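Local structure of oxidoreductase, NAD-binding/iron-sulfur cluster-binding protein (Nitratireductor pacificus pht-3B, 6ZXU) at residues 349-354 / 478-483; 426-431 / 457-462; 299-304 / 534-539; 303-308 / 490-495; 625-630 / 661-666. The protein is a catabolic reductive dehalogenase that binds a cobalamin and two [4Fe-4S] clusters and probably removes halogen from organohalides with electrons relayed through the clusters. All coordinates share one frame; numbering follows the deposited sequence.

Contact 1 (349-354 / 478-483); sequences PLIQNM and SNAHSE
Ile351 meets Asn479 and Ala480 through a single methyl group, CG2, and the contact between helix 342-354 and the loop after strand 474-477 amounts to little more than that. The methyl lies 3.8 Å from Asn479 OD1 and 4.1 Å from Asn479 ND2, touching both ends of an amide whose side chain runs at about a right angle to that of isoleucine. Ala480 CB adds a looser apolar touch to the same methyl, at 4.4 Å. Isoleucine can offer CG2 because this branch stands opposite the backbone N, while CG1 lies beside it (chi1 -73°).

Ser478 helps to shape the loop. Its OG accepts from His481 N at 3.1 Å, an ST motif, and Ser482 OG bonds back to Ser478 O at 2.7 Å from above the carbonyl plane. Ser482 OG also bonds to His486, and the residue belongs to the cobalamin pocket. On the helix, Asn353 ND2 reaches Pro349 O, which also accepts from Asn353 N. Met450 and Met454 of helix 445-469 cover Ile351 as well.

With no hydrogen bond between the segments, the loop meets the helix by van der Waals contact alone, while its serine hydroxyls bond within its own turn and to His486 beside the cobalamin.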
# COMPACT_ATOMS: atom_id res chain seq x y z
N PRO A 349 4.10 6.35 -14.29
CA PRO A 349 4.34 5.49 -15.48
C PRO A 349 4.23 3.99 -15.18
O PRO A 349 3.71 3.24 -16.00
CB PRO A 349 5.80 5.83 -15.88
CG PRO A 349 6.05 7.19 -15.29
CD PRO A 349 5.22 7.27 -14.05
N LEU A 350 4.68 3.57 -13.99
CA LEU A 350 4.60 2.17 -13.63
C LEU A 350 3.13 1.76 -13.46
O LEU A 350 2.67 0.77 -14.01
CB LEU A 350 5.36 1.87 -12.35
CG LEU A 350 6.89 1.84 -12.39
CD1 LEU A 350 7.43 3.22 -12.63
CD2 LEU A 350 7.50 1.25 -11.08
N ILE A 351 2.37 2.60 -12.78
CA ILE A 351 0.97 2.37 -12.53
C ILE A 351 0.20 2.27 -13.87
O ILE A 351 -0.55 1.35 -14.10
CB ILE A 351 0.37 3.49 -11.62
CG1 ILE A 351 0.85 3.34 -10.21
CG2 ILE A 351 -1.14 3.42 -11.66
CD1 ILE A 351 0.50 4.53 -9.33
N GLN A 352 0.38 3.24 -14.74
CA GLN A 352 -0.39 3.24 -15.99
C GLN A 352 -0.04 2.09 -16.92
O GLN A 352 -0.89 1.53 -17.59
CB GLN A 352 -0.27 4.57 -16.70
CG GLN A 352 -0.97 5.71 -16.03
CD GLN A 352 -0.58 7.06 -16.71
OE1 GLN A 352 0.47 7.19 -17.41
NE2 GLN A 352 -1.43 8.09 -16.49
N ASN A 353 1.21 1.74 -16.99
CA ASN A 353 1.64 0.71 -17.89
C ASN A 353 1.52 -0.68 -17.40
O ASN A 353 1.84 -1.60 -18.13
CB ASN A 353 3.03 1.01 -18.37
CG ASN A 353 3.04 2.23 -19.30
OD1 ASN A 353 2.69 2.12 -20.48
ND2 ASN A 353 3.35 3.41 -18.76
N MET A 354 1.12 -0.87 -16.15
CA MET A 354 0.74 -2.20 -15.69
C MET A 354 -0.67 -2.58 -16.15
O MET A 354 -1.02 -3.77 -16.18
CB MET A 354 0.87 -2.32 -14.17
CG MET A 354 2.30 -2.53 -13.69
SD MET A 354 2.43 -2.88 -11.91
CE MET A 354 2.01 -1.28 -11.17
N SER A 478 -7.08 -2.99 -10.32
CA SER A 478 -6.24 -1.95 -9.77
C SER A 478 -6.97 -0.63 -9.63
O SER A 478 -8.10 -0.47 -10.04
CB SER A 478 -4.99 -1.78 -10.66
OG SER A 478 -5.40 -1.22 -11.90
N ASN A 479 -6.29 0.36 -9.05
CA ASN A 479 -6.86 1.70 -8.95
C ASN A 479 -7.12 2.25 -10.38
O ASN A 479 -8.04 2.99 -10.59
CB ASN A 479 -5.91 2.67 -8.21
CG ASN A 479 -4.60 2.97 -9.00
OD1 ASN A 479 -3.75 2.04 -9.34
ND2 ASN A 479 -4.38 4.27 -9.26
N ALA A 480 -6.24 1.89 -11.31
CA ALA A 480 -6.30 2.37 -12.69
C ALA A 480 -7.38 1.68 -13.50
O ALA A 480 -7.93 2.26 -14.43
CB ALA A 480 -4.97 2.25 -13.36
N HIS A 481 -7.73 0.46 -13.11
CA HIS A 481 -8.77 -0.27 -13.80
C HIS A 481 -9.24 -1.44 -13.01
O HIS A 481 -8.54 -2.45 -12.89
CB HIS A 481 -8.23 -0.73 -15.16
CG HIS A 481 -9.30 -1.27 -16.06
ND1 HIS A 481 -9.91 -2.50 -15.87
CD2 HIS A 481 -9.89 -0.72 -17.14
CE1 HIS A 481 -10.82 -2.68 -16.80
NE2 HIS A 481 -10.82 -1.61 -17.58
N SER A 482 -10.42 -1.30 -12.42
CA SER A 482 -11.08 -2.42 -11.73
C SER A 482 -12.42 -2.67 -12.36
O SER A 482 -13.16 -1.71 -12.68
CB SER A 482 -11.35 -2.12 -10.24
OG SER A 482 -10.18 -2.10 -9.47
N GLU A 483 -12.81 -3.93 -12.40
CA GLU A 483 -14.18 -4.28 -12.71
C GLU A 483 -15.01 -4.78 -11.51
O GLU A 483 -16.15 -5.17 -11.67
CB GLU A 483 -14.18 -5.24 -13.89
CG GLU A 483 -13.77 -4.45 -15.12
CD GLU A 483 -13.74 -5.24 -16.44
OE1 GLU A 483 -13.73 -6.47 -16.44
OE2 GLU A 483 -13.67 -4.58 -17.49

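Contact 2 (426-431 / 457-462); sequences MLIDQG and AEIAGV
Met426, Ile428, Ile459 and Ala460 form a wholly apolar contact between the end of strand 422-429 and helix 445-469. The short segments run nearly antiparallel, at 153°, with their axes 10.1 Å apart, a separation bridged by side chains alone.

Met426 supplies the thioether part of the packing. Its chain turns at the last torsion (chi3 -66°): SD lies 3.9 Å from Ile459 CG2, while CE, also near that methyl, lies 3.9 Å from Ala460 CB. The methionine crosses the isoleucine obliquely. Ile428 and Ile459, by contrast, reach toward each other tip to tip, their CD1 methyls 4.0 Å apart. Ile459 therefore serves both strand residues, with CG2 turned to the sulfur and CD1 to the other isoleucine.

Polar bonds stay within the strand end or lead elsewhere. Asp429 OD1 accepts from Gly431 N at 2.8 Å, an Asx turn in which the donor sits above the carboxylate plane, and the same oxygen pairs with Arg513. The helix carries its own charge link, Glu458 to Arg175.

Alternate residues of the strand, Met426 and Ile428, face the helix, as expected where a helix covers one face of a beta-sheet. Here the sheet is the antiparallel four-stranded one, and just beyond the strand Gln430 enters the cobalamin pocket.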
# COMPACT_ATOMS: atom_id res chain seq x y z
N MET A 426 -5.88 -8.68 -1.29
CA MET A 426 -4.64 -8.40 -0.55
C MET A 426 -4.64 -6.98 -0.06
O MET A 426 -5.16 -6.10 -0.71
CB MET A 426 -3.46 -8.67 -1.38
CG MET A 426 -3.38 -10.14 -1.64
SD MET A 426 -2.15 -10.67 -2.83
CE MET A 426 -2.86 -9.92 -4.32
N LEU A 427 -4.15 -6.80 1.15
CA LEU A 427 -4.03 -5.48 1.77
C LEU A 427 -2.54 -5.08 1.81
O LEU A 427 -1.71 -5.89 2.18
CB LEU A 427 -4.63 -5.45 3.11
CG LEU A 427 -6.08 -5.82 3.36
CD1 LEU A 427 -6.38 -5.57 4.88
CD2 LEU A 427 -7.02 -4.99 2.53
N ILE A 428 -2.28 -3.86 1.46
CA ILE A 428 -0.97 -3.21 1.54
C ILE A 428 -1.10 -2.08 2.57
O ILE A 428 -1.94 -1.20 2.40
CB ILE A 428 -0.53 -2.66 0.18
CG1 ILE A 428 -0.59 -3.72 -0.92
CG2 ILE A 428 0.86 -2.07 0.30
CD1 ILE A 428 0.39 -4.84 -0.67
N ASP A 429 -0.26 -2.13 3.58
CA ASP A 429 -0.20 -1.15 4.65
C ASP A 429 0.27 0.18 4.03
O ASP A 429 1.28 0.24 3.34
CB ASP A 429 0.74 -1.61 5.77
CG ASP A 429 0.70 -0.72 6.98
OD1 ASP A 429 0.28 0.49 6.87
OD2 ASP A 429 1.17 -1.19 8.05
N GLN A 430 -0.51 1.24 4.21
CA GLN A 430 -0.13 2.55 3.70
C GLN A 430 1.10 3.20 4.39
O GLN A 430 1.72 4.09 3.77
CB GLN A 430 -1.26 3.54 3.73
CG GLN A 430 -2.27 3.31 2.62
CD GLN A 430 -3.05 4.58 2.25
OE1 GLN A 430 -2.51 5.66 2.16
NE2 GLN A 430 -4.36 4.40 2.02
N GLY A 431 1.41 2.77 5.59
CA GLY A 431 2.61 3.20 6.27
C GLY A 431 2.34 4.03 7.52
O GLY A 431 2.10 5.23 7.38
N ALA A 457 -0.73 -3.55 -7.31
CA ALA A 457 -0.91 -3.83 -8.72
C ALA A 457 0.19 -4.70 -9.23
O ALA A 457 -0.07 -5.65 -9.99
CB ALA A 457 -1.01 -2.58 -9.55
N GLU A 458 1.41 -4.46 -8.80
CA GLU A 458 2.53 -5.35 -9.12
C GLU A 458 2.38 -6.75 -8.62
O GLU A 458 2.55 -7.73 -9.34
CB GLU A 458 3.83 -4.72 -8.58
CG GLU A 458 5.08 -5.58 -8.64
CD GLU A 458 6.22 -4.88 -7.85
OE1 GLU A 458 6.43 -3.70 -8.08
OE2 GLU A 458 6.93 -5.47 -7.05
N ILE A 459 2.03 -6.89 -7.33
CA ILE A 459 1.88 -8.19 -6.70
C ILE A 459 0.74 -8.99 -7.31
O ILE A 459 0.90 -10.17 -7.67
CB ILE A 459 1.67 -8.04 -5.14
CG1 ILE A 459 2.99 -7.50 -4.51
CG2 ILE A 459 1.16 -9.36 -4.53
CD1 ILE A 459 2.76 -7.00 -3.11
N ALA A 460 -0.38 -8.33 -7.53
CA ALA A 460 -1.53 -9.01 -8.08
C ALA A 460 -1.36 -9.29 -9.57
O ALA A 460 -1.92 -10.25 -10.04
CB ALA A 460 -2.84 -8.21 -7.85
N GLY A 461 -0.65 -8.45 -10.27
CA GLY A 461 -0.35 -8.70 -11.68
C GLY A 461 0.45 -9.95 -11.84
O GLY A 461 0.18 -10.78 -12.68
N VAL A 462 1.47 -10.10 -11.00
CA VAL A 462 2.32 -11.31 -11.01
C VAL A 462 1.49 -12.53 -10.65
O VAL A 462 1.59 -13.58 -11.30
CB VAL A 462 3.53 -11.13 -10.06
CG1 VAL A 462 4.17 -12.45 -9.82
CG2 VAL A 462 4.54 -10.21 -10.67

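Contact 3 (299-304 / 534-539); sequences PTTLVV and GLQDFC. With SF4 (iron/sulfur cluster), chain D.
Thr300 and Gln536 are the closest backbone positions, their CA atoms 7.5 Å apart, where an irregular loop passes the first turn of helix 535-540. Gln536 bends at its second torsion (chi2 -48°), bringing its amide against both threonines. The Thr301 side chain crosses that of Gln536 at about a right angle, with Thr301 CG2 3.3 Å from Gln536 OE1. Thr300 OG1 lies 3.7 Å from Gln536 CG and 3.6 Å from Gln536 NE2, without a hydrogen bond. The polar ends are satisfied elsewhere: Gln536 OE1 accepts from Lys559, and NE2 bonds to Val498 O and Glu497, which also bonds Thr300 OG1. With an alanine here, Lys559 would probably lose this acceptor, Val498 O and Glu497 their amide donor, and a gap would open beside Thr301 CG2.

One turn further on, Cys539 SG binds iron FE4 of a [4Fe-4S] cluster at 2.2 Å, and Phe538 CE1 lies 3.6 Å from cluster sulfur S1. The loop thus leans on the first turn of a ferredoxin-type cluster-binding helix.

Around this pair, helix 619-628 packs on Phe538, helix 486-492 on Pro299, and helix 713-721 on Leu302, while strand 565-567 bonds to Leu302 through Glu566.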
# COMPACT_ATOMS: atom_id res chain seq x y z
N PRO A 299 -21.21 -11.67 7.78
CA PRO A 299 -20.60 -10.50 8.37
C PRO A 299 -21.35 -9.96 9.58
O PRO A 299 -22.49 -10.31 9.79
CB PRO A 299 -20.66 -9.50 7.28
CG PRO A 299 -20.90 -10.28 6.05
CD PRO A 299 -21.72 -11.43 6.43
N THR A 300 -20.68 -9.11 10.35
CA THR A 300 -21.26 -8.53 11.57
C THR A 300 -22.32 -7.45 11.25
O THR A 300 -22.92 -6.90 12.14
CB THR A 300 -20.18 -7.92 12.47
OG1 THR A 300 -19.47 -6.88 11.73
CG2 THR A 300 -19.16 -9.00 12.92
N THR A 301 -22.47 -7.12 9.99
CA THR A 301 -23.42 -6.14 9.57
C THR A 301 -24.31 -6.80 8.53
O THR A 301 -23.84 -7.70 7.80
CB THR A 301 -22.72 -4.88 8.95
OG1 THR A 301 -21.67 -5.25 8.01
CG2 THR A 301 -22.12 -4.04 10.02
N LEU A 302 -25.54 -6.34 8.42
CA LEU A 302 -26.50 -6.98 7.51
C LEU A 302 -26.17 -6.84 6.02
O LEU A 302 -25.85 -5.77 5.55
CB LEU A 302 -27.87 -6.39 7.76
CG LEU A 302 -29.08 -7.02 7.11
CD1 LEU A 302 -29.24 -8.48 7.48
CD2 LEU A 302 -30.28 -6.19 7.57
N VAL A 303 -26.14 -7.96 5.31
CA VAL A 303 -25.97 -7.99 3.84
C VAL A 303 -27.19 -8.75 3.28
O VAL A 303 -27.44 -9.93 3.62
CB VAL A 303 -24.66 -8.70 3.45
CG1 VAL A 303 -24.49 -8.78 1.93
CG2 VAL A 303 -23.48 -7.99 4.08
N VAL A 304 -27.97 -8.07 2.47
CA VAL A 304 -29.18 -8.70 1.84
C VAL A 304 -28.89 -8.80 0.35
O VAL A 304 -29.21 -7.90 -0.41
CB VAL A 304 -30.42 -7.82 2.12
CG1 VAL A 304 -31.69 -8.55 1.61
CG2 VAL A 304 -30.53 -7.50 3.62
N GLY A 534 -15.42 -7.11 17.35
CA GLY A 534 -16.06 -6.17 18.22
C GLY A 534 -16.16 -4.74 17.65
O GLY A 534 -16.52 -3.86 18.37
N LEU A 535 -15.87 -4.53 16.37
CA LEU A 535 -15.77 -3.15 15.84
C LEU A 535 -17.09 -2.45 15.85
O LEU A 535 -17.12 -1.24 16.02
CB LEU A 535 -15.13 -3.10 14.46
CG LEU A 535 -14.78 -1.71 13.96
CD1 LEU A 535 -13.64 -1.08 14.79
CD2 LEU A 535 -14.41 -1.75 12.52
N GLN A 536 -18.19 -3.14 15.64
CA GLN A 536 -19.52 -2.42 15.61
C GLN A 536 -19.75 -1.72 16.91
O GLN A 536 -20.00 -0.51 16.95
CB GLN A 536 -20.69 -3.35 15.25
CG GLN A 536 -20.54 -4.08 13.95
CD GLN A 536 -20.14 -3.17 12.84
OE1 GLN A 536 -20.89 -2.24 12.46
NE2 GLN A 536 -18.92 -3.38 12.28
N ASP A 537 -19.53 -2.43 17.99
CA ASP A 537 -19.63 -1.80 19.35
C ASP A 537 -18.60 -0.67 19.55
O ASP A 537 -18.91 0.34 20.17
CB ASP A 537 -19.50 -2.87 20.44
CG ASP A 537 -19.65 -2.29 21.88
OD1 ASP A 537 -20.72 -1.66 22.12
OD2 ASP A 537 -18.69 -2.38 22.72
N PHE A 538 -17.36 -0.86 19.08
CA PHE A 538 -16.34 0.14 19.25
C PHE A 538 -16.70 1.41 18.49
O PHE A 538 -16.70 2.52 19.06
CB PHE A 538 -15.01 -0.36 18.76
CG PHE A 538 -13.82 0.46 19.25
CD1 PHE A 538 -13.51 1.60 18.67
CD2 PHE A 538 -12.97 -0.04 20.23
CE1 PHE A 538 -12.43 2.35 19.09
CE2 PHE A 538 -11.86 0.66 20.65
CZ PHE A 538 -11.60 1.85 20.08
N CYS A 539 -16.88 1.30 17.16
CA CYS A 539 -17.22 2.48 16.35
C CYS A 539 -18.50 3.10 16.84
O CYS A 539 -18.71 4.28 16.78
CB CYS A 539 -17.40 2.15 14.89
SG CYS A 539 -15.90 1.96 14.02
FE1 SF4 D . -13.96 6.18 13.22
FE2 SF4 D . -13.37 5.62 15.91
FE3 SF4 D . -11.90 4.47 13.95
FE4 SF4 D . -14.49 3.66 14.24
S1 SF4 D . -12.76 3.50 15.72
S2 SF4 D . -13.48 4.17 12.36
S3 SF4 D . -15.35 5.65 14.83
S4 SF4 D . -12.14 6.65 14.46

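Contact 4 (303-308 / 490-495); sequences VVRQEI and ILMAGL
Met492 meets Val303 and Arg305 near the end of helix 486-492, which closes in a Schellman motif: Gly494, at positive phi, donates its N to Leu491 O, and Leu495 N reaches back to Ile490 O. The opposing residues belong to a loop that makes a short 3-10 turn at 305-307, and both segments supply residues to the cobalamin pocket.

Met492 is bent at its second torsion (chi2 -49°) and again, less usually, at the third (chi3 149°), which carries the sulfur and methyl to the arginine and the methyl on to Val303. Arg305 answers with a chain extended from CG to NE, coming from the opposite direction. Its NH2 lies 3.7 Å from Met492 CE, with the methyl standing obliquely to the guanidinium. This is a van der Waals touch; the charge is met by Glu401, which forms a salt bridge with Arg305 NE.

Val303 meets the methionine tip to tip. Its CG2, lying beside the backbone N, is 4.2 Å from Met492 CE and 4.3 Å from Leu491 CD2, while the valine itself touches the cobalamin, as do Ile490 and Leu491. Met404 and Cys398 also pack on Met492, which is buried although Arg305 is exposed.

The sulfur itself takes part in the meeting with the arginine: Met492 SD is 3.7 Å from Arg305 NH2.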
# COMPACT_ATOMS: atom_id res chain seq x y z
N VAL A 303 -26.14 -7.96 5.31
CA VAL A 303 -25.97 -7.99 3.84
C VAL A 303 -27.19 -8.75 3.28
O VAL A 303 -27.44 -9.93 3.62
CB VAL A 303 -24.66 -8.70 3.45
CG1 VAL A 303 -24.49 -8.78 1.93
CG2 VAL A 303 -23.48 -7.99 4.08
N VAL A 304 -27.97 -8.07 2.47
CA VAL A 304 -29.18 -8.70 1.84
C VAL A 304 -28.89 -8.80 0.35
O VAL A 304 -29.21 -7.90 -0.41
CB VAL A 304 -30.42 -7.82 2.12
CG1 VAL A 304 -31.69 -8.55 1.61
CG2 VAL A 304 -30.53 -7.50 3.62
N ARG A 305 -28.31 -9.93 -0.05
CA ARG A 305 -27.82 -10.06 -1.41
C ARG A 305 -28.90 -9.89 -2.46
O ARG A 305 -28.66 -9.28 -3.53
CB ARG A 305 -27.19 -11.40 -1.61
CG ARG A 305 -25.89 -11.57 -0.86
CD ARG A 305 -25.51 -13.03 -0.84
NE ARG A 305 -24.16 -13.16 -0.43
CZ ARG A 305 -23.75 -12.98 0.81
NH1 ARG A 305 -24.59 -12.63 1.79
NH2 ARG A 305 -22.46 -13.09 1.05
N GLN A 306 -30.13 -10.37 -2.18
CA GLN A 306 -31.19 -10.21 -3.18
C GLN A 306 -31.61 -8.78 -3.38
O GLN A 306 -32.25 -8.48 -4.37
CB GLN A 306 -32.40 -11.06 -2.84
CG GLN A 306 -32.13 -12.51 -3.03
CD GLN A 306 -33.40 -13.34 -2.74
OE1 GLN A 306 -33.65 -13.69 -1.62
NE2 GLN A 306 -34.19 -13.51 -3.72
N GLU A 307 -31.21 -7.86 -2.49
CA GLU A 307 -31.59 -6.47 -2.64
C GLU A 307 -30.42 -5.55 -3.10
O GLU A 307 -30.58 -4.35 -3.15
CB GLU A 307 -32.15 -5.97 -1.34
CG GLU A 307 -33.45 -6.69 -0.95
CD GLU A 307 -34.07 -6.24 0.41
OE1 GLU A 307 -34.89 -7.01 1.06
OE2 GLU A 307 -33.71 -5.10 0.89
N ILE A 308 -29.26 -6.12 -3.38
CA ILE A 308 -28.12 -5.32 -3.77
C ILE A 308 -28.13 -5.13 -5.30
O ILE A 308 -27.93 -6.09 -6.00
CB ILE A 308 -26.79 -5.95 -3.33
CG1 ILE A 308 -26.69 -6.08 -1.84
CG2 ILE A 308 -25.65 -5.11 -3.85
CD1 ILE A 308 -25.51 -6.90 -1.33
N ILE A 490 -13.26 -7.39 0.51
CA ILE A 490 -12.51 -7.23 1.77
C ILE A 490 -13.35 -7.79 2.94
O ILE A 490 -12.84 -8.51 3.79
CB ILE A 490 -12.11 -5.78 2.05
CG1 ILE A 490 -11.19 -5.27 0.93
CG2 ILE A 490 -11.41 -5.65 3.37
CD1 ILE A 490 -11.13 -3.74 0.93
N LEU A 491 -14.65 -7.47 2.94
CA LEU A 491 -15.54 -7.95 4.02
C LEU A 491 -15.70 -9.47 3.99
O LEU A 491 -15.53 -10.12 5.01
CB LEU A 491 -16.87 -7.32 3.89
CG LEU A 491 -17.81 -7.70 5.01
CD1 LEU A 491 -17.47 -7.02 6.33
CD2 LEU A 491 -19.23 -7.32 4.59
N MET A 492 -16.04 -10.02 2.84
CA MET A 492 -16.27 -11.49 2.69
C MET A 492 -15.02 -12.34 2.85
O MET A 492 -15.08 -13.44 3.34
CB MET A 492 -16.93 -11.82 1.38
CG MET A 492 -18.39 -11.35 1.25
SD MET A 492 -19.38 -11.84 2.71
CE MET A 492 -20.43 -10.39 2.54
N ALA A 493 -13.86 -11.79 2.51
CA ALA A 493 -12.54 -12.45 2.73
C ALA A 493 -12.04 -12.36 4.14
O ALA A 493 -11.01 -12.93 4.44
CB ALA A 493 -11.52 -11.89 1.75
N GLY A 494 -12.81 -11.72 5.06
CA GLY A 494 -12.44 -11.67 6.43
C GLY A 494 -11.17 -10.87 6.69
O GLY A 494 -10.43 -11.18 7.60
N LEU A 495 -11.03 -9.74 6.00
CA LEU A 495 -9.85 -8.84 6.23
C LEU A 495 -10.20 -7.57 6.94
O LEU A 495 -9.31 -6.91 7.43
CB LEU A 495 -9.11 -8.56 4.93
CG LEU A 495 -8.50 -9.76 4.23
CD1 LEU A 495 -7.94 -9.34 2.93
CD2 LEU A 495 -7.50 -10.49 5.05

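Contact 5 (625-630 / 661-666); sequences MDDALQ and RDLSPD
The Schellman-capped C-terminal end of helix 619-628, at the protein surface, receives Leu663 from the long loop between strand 650-652 and helix 671-674. The leucine carries the whole contact from its side, its two methyls divided between two partners. CD1 comes to the backbone of Gln630, 3.6 Å from its CA and 3.9 Å from its carbonyl C, with Gln630 CB next at 4.0 Å. CD2 lies 4.3 Å from Asp627 OD1. The branching carbon CG stands opposite the leucine's own carbonyl carbon (chi1 -67°), which turns the branch toward the helix end; the second torsion (chi2 163°) then sends CD1 to Gln630 and CD2 to Asp627.

What the leucine touches is the turn that finishes the helix. Gln630 has positive phi (55°) and is the C-prime residue of the Schellman motif, in which its N bonds to Asp627 O at 2.7 Å and Asn631 N bonds to Asp626 O. The reversal brings the CA of Gln630 against the leucine methyl, while the rest of the glutamine chain runs on in extended form.

Asp627 is held mainly by charge outside the two segments: OD1 forms a salt bridge with Lys544 and OD2 with Arg547, both on helix 544-548, which packs on Leu663. Lys544, shared with Asp626 OD2, lines the pocket of a [4Fe-4S] cluster, so the contact borders that site's surroundings. Asp662 pairs with Arg634, and Ser664 OG bonds to Glu548. Asp627 OD2 and Asp666 OD1 remain 5.9 Å apart, a like-charged pair that the arginine bound to Asp627 would probably help to offset.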
# COMPACT_ATOMS: atom_id res chain seq x y z
N MET A 625 -8.96 7.95 26.06
CA MET A 625 -7.53 8.18 26.26
C MET A 625 -6.79 8.42 24.99
O MET A 625 -5.71 9.04 24.99
CB MET A 625 -6.89 7.04 27.06
CG MET A 625 -7.28 7.02 28.55
SD MET A 625 -7.10 8.59 29.49
CE MET A 625 -5.36 8.81 29.30
N ASP A 626 -7.35 7.98 23.86
CA ASP A 626 -6.70 8.22 22.62
C ASP A 626 -6.60 9.75 22.37
O ASP A 626 -5.66 10.21 21.80
CB ASP A 626 -7.43 7.54 21.46
CG ASP A 626 -6.54 7.40 20.23
OD1 ASP A 626 -5.57 6.57 20.34
OD2 ASP A 626 -6.80 8.05 19.16
N ASP A 627 -7.64 10.48 22.75
CA ASP A 627 -7.60 11.98 22.69
C ASP A 627 -6.77 12.60 23.81
O ASP A 627 -5.94 13.48 23.55
CB ASP A 627 -9.01 12.48 22.73
CG ASP A 627 -9.67 12.29 21.40
OD1 ASP A 627 -8.90 12.37 20.35
OD2 ASP A 627 -10.92 12.09 21.40
N ALA A 628 -6.94 12.10 25.05
CA ALA A 628 -6.22 12.67 26.21
C ALA A 628 -4.73 12.56 26.01
O ALA A 628 -4.01 13.53 26.28
CB ALA A 628 -6.62 12.03 27.48
N LEU A 629 -4.25 11.45 25.45
CA LEU A 629 -2.85 11.31 25.11
C LEU A 629 -2.45 11.94 23.78
O LEU A 629 -1.31 11.78 23.33
CB LEU A 629 -2.45 9.83 25.14
CG LEU A 629 -2.79 9.16 26.49
CD1 LEU A 629 -2.43 7.69 26.47
CD2 LEU A 629 -2.14 9.80 27.69
N GLN A 630 -3.37 12.67 23.16
CA GLN A 630 -3.10 13.35 21.88
C GLN A 630 -2.59 12.47 20.71
O GLN A 630 -1.73 12.89 19.94
CB GLN A 630 -2.13 14.49 22.11
CG GLN A 630 -2.74 15.50 23.07
CD GLN A 630 -1.80 16.63 23.23
OE1 GLN A 630 -2.08 17.71 22.74
NE2 GLN A 630 -0.61 16.36 23.83
N ARG A 661 -2.80 20.22 10.20
CA ARG A 661 -3.90 20.09 11.11
C ARG A 661 -3.49 19.37 12.39
O ARG A 661 -2.68 18.44 12.40
CB ARG A 661 -5.04 19.32 10.38
CG ARG A 661 -5.55 20.05 9.19
CD ARG A 661 -6.77 19.35 8.64
NE ARG A 661 -7.10 19.94 7.40
CZ ARG A 661 -7.94 20.95 7.27
NH1 ARG A 661 -8.50 21.48 8.35
NH2 ARG A 661 -8.23 21.42 6.09
N ASP A 662 -4.10 19.80 13.47
CA ASP A 662 -3.94 19.21 14.78
C ASP A 662 -5.31 18.70 15.23
O ASP A 662 -6.34 19.02 14.59
CB ASP A 662 -3.48 20.34 15.74
CG ASP A 662 -2.12 20.97 15.28
OD1 ASP A 662 -1.22 20.23 14.75
OD2 ASP A 662 -1.97 22.21 15.47
N LEU A 663 -5.33 18.02 16.35
CA LEU A 663 -6.60 17.55 16.89
C LEU A 663 -7.62 18.68 16.98
O LEU A 663 -7.22 19.82 17.17
CB LEU A 663 -6.35 16.92 18.19
CG LEU A 663 -5.53 15.63 18.06
CD1 LEU A 663 -4.94 15.23 19.40
CD2 LEU A 663 -6.43 14.49 17.60
N SER A 664 -8.90 18.37 16.74
CA SER A 664 -10.02 19.33 16.72
C SER A 664 -10.87 19.14 17.93
O SER A 664 -10.88 18.08 18.53
CB SER A 664 -10.90 19.14 15.46
OG SER A 664 -10.11 19.00 14.33
N PRO A 665 -11.63 20.16 18.30
CA PRO A 665 -12.52 20.01 19.44
C PRO A 665 -13.85 19.35 19.05
O PRO A 665 -14.22 19.30 17.89
CB PRO A 665 -12.80 21.46 19.86
CG PRO A 665 -12.78 22.17 18.54
CD PRO A 665 -11.66 21.53 17.76
N ASP A 666 -14.52 18.85 20.07
CA ASP A 666 -15.83 18.27 19.91
C ASP A 666 -16.77 19.14 19.15
O ASP A 666 -16.67 20.37 19.22
CB ASP A 666 -16.46 18.00 21.25
CG ASP A 666 -16.22 16.65 21.66
OD1 ASP A 666 -15.01 16.32 21.82
OD2 ASP A 666 -17.24 15.90 21.70

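In the fold
Contact 2 is the only fully buried one and its touching side chains are all apolar, whereas contact 5 lies at the surface, where a leucine meets a helix end flanked by salt bridges. Contacts 1, 3 and 4 are partly buried and mix methyl groups with amide, hydroxyl or guanidinium ends. Contacts 3 and 4 start from the same loop and share Val303 and Val304; Pro299 of contact 3 also packs on Met492 and Leu491. Contact 1 meets contact 2 through Met354 and Ala457, and contact 2 meets contact 4 through Leu427 and Leu495. Contacts 1 to 4 all include cobalamin-pocket residues, while only contact 3 binds a cluster directly.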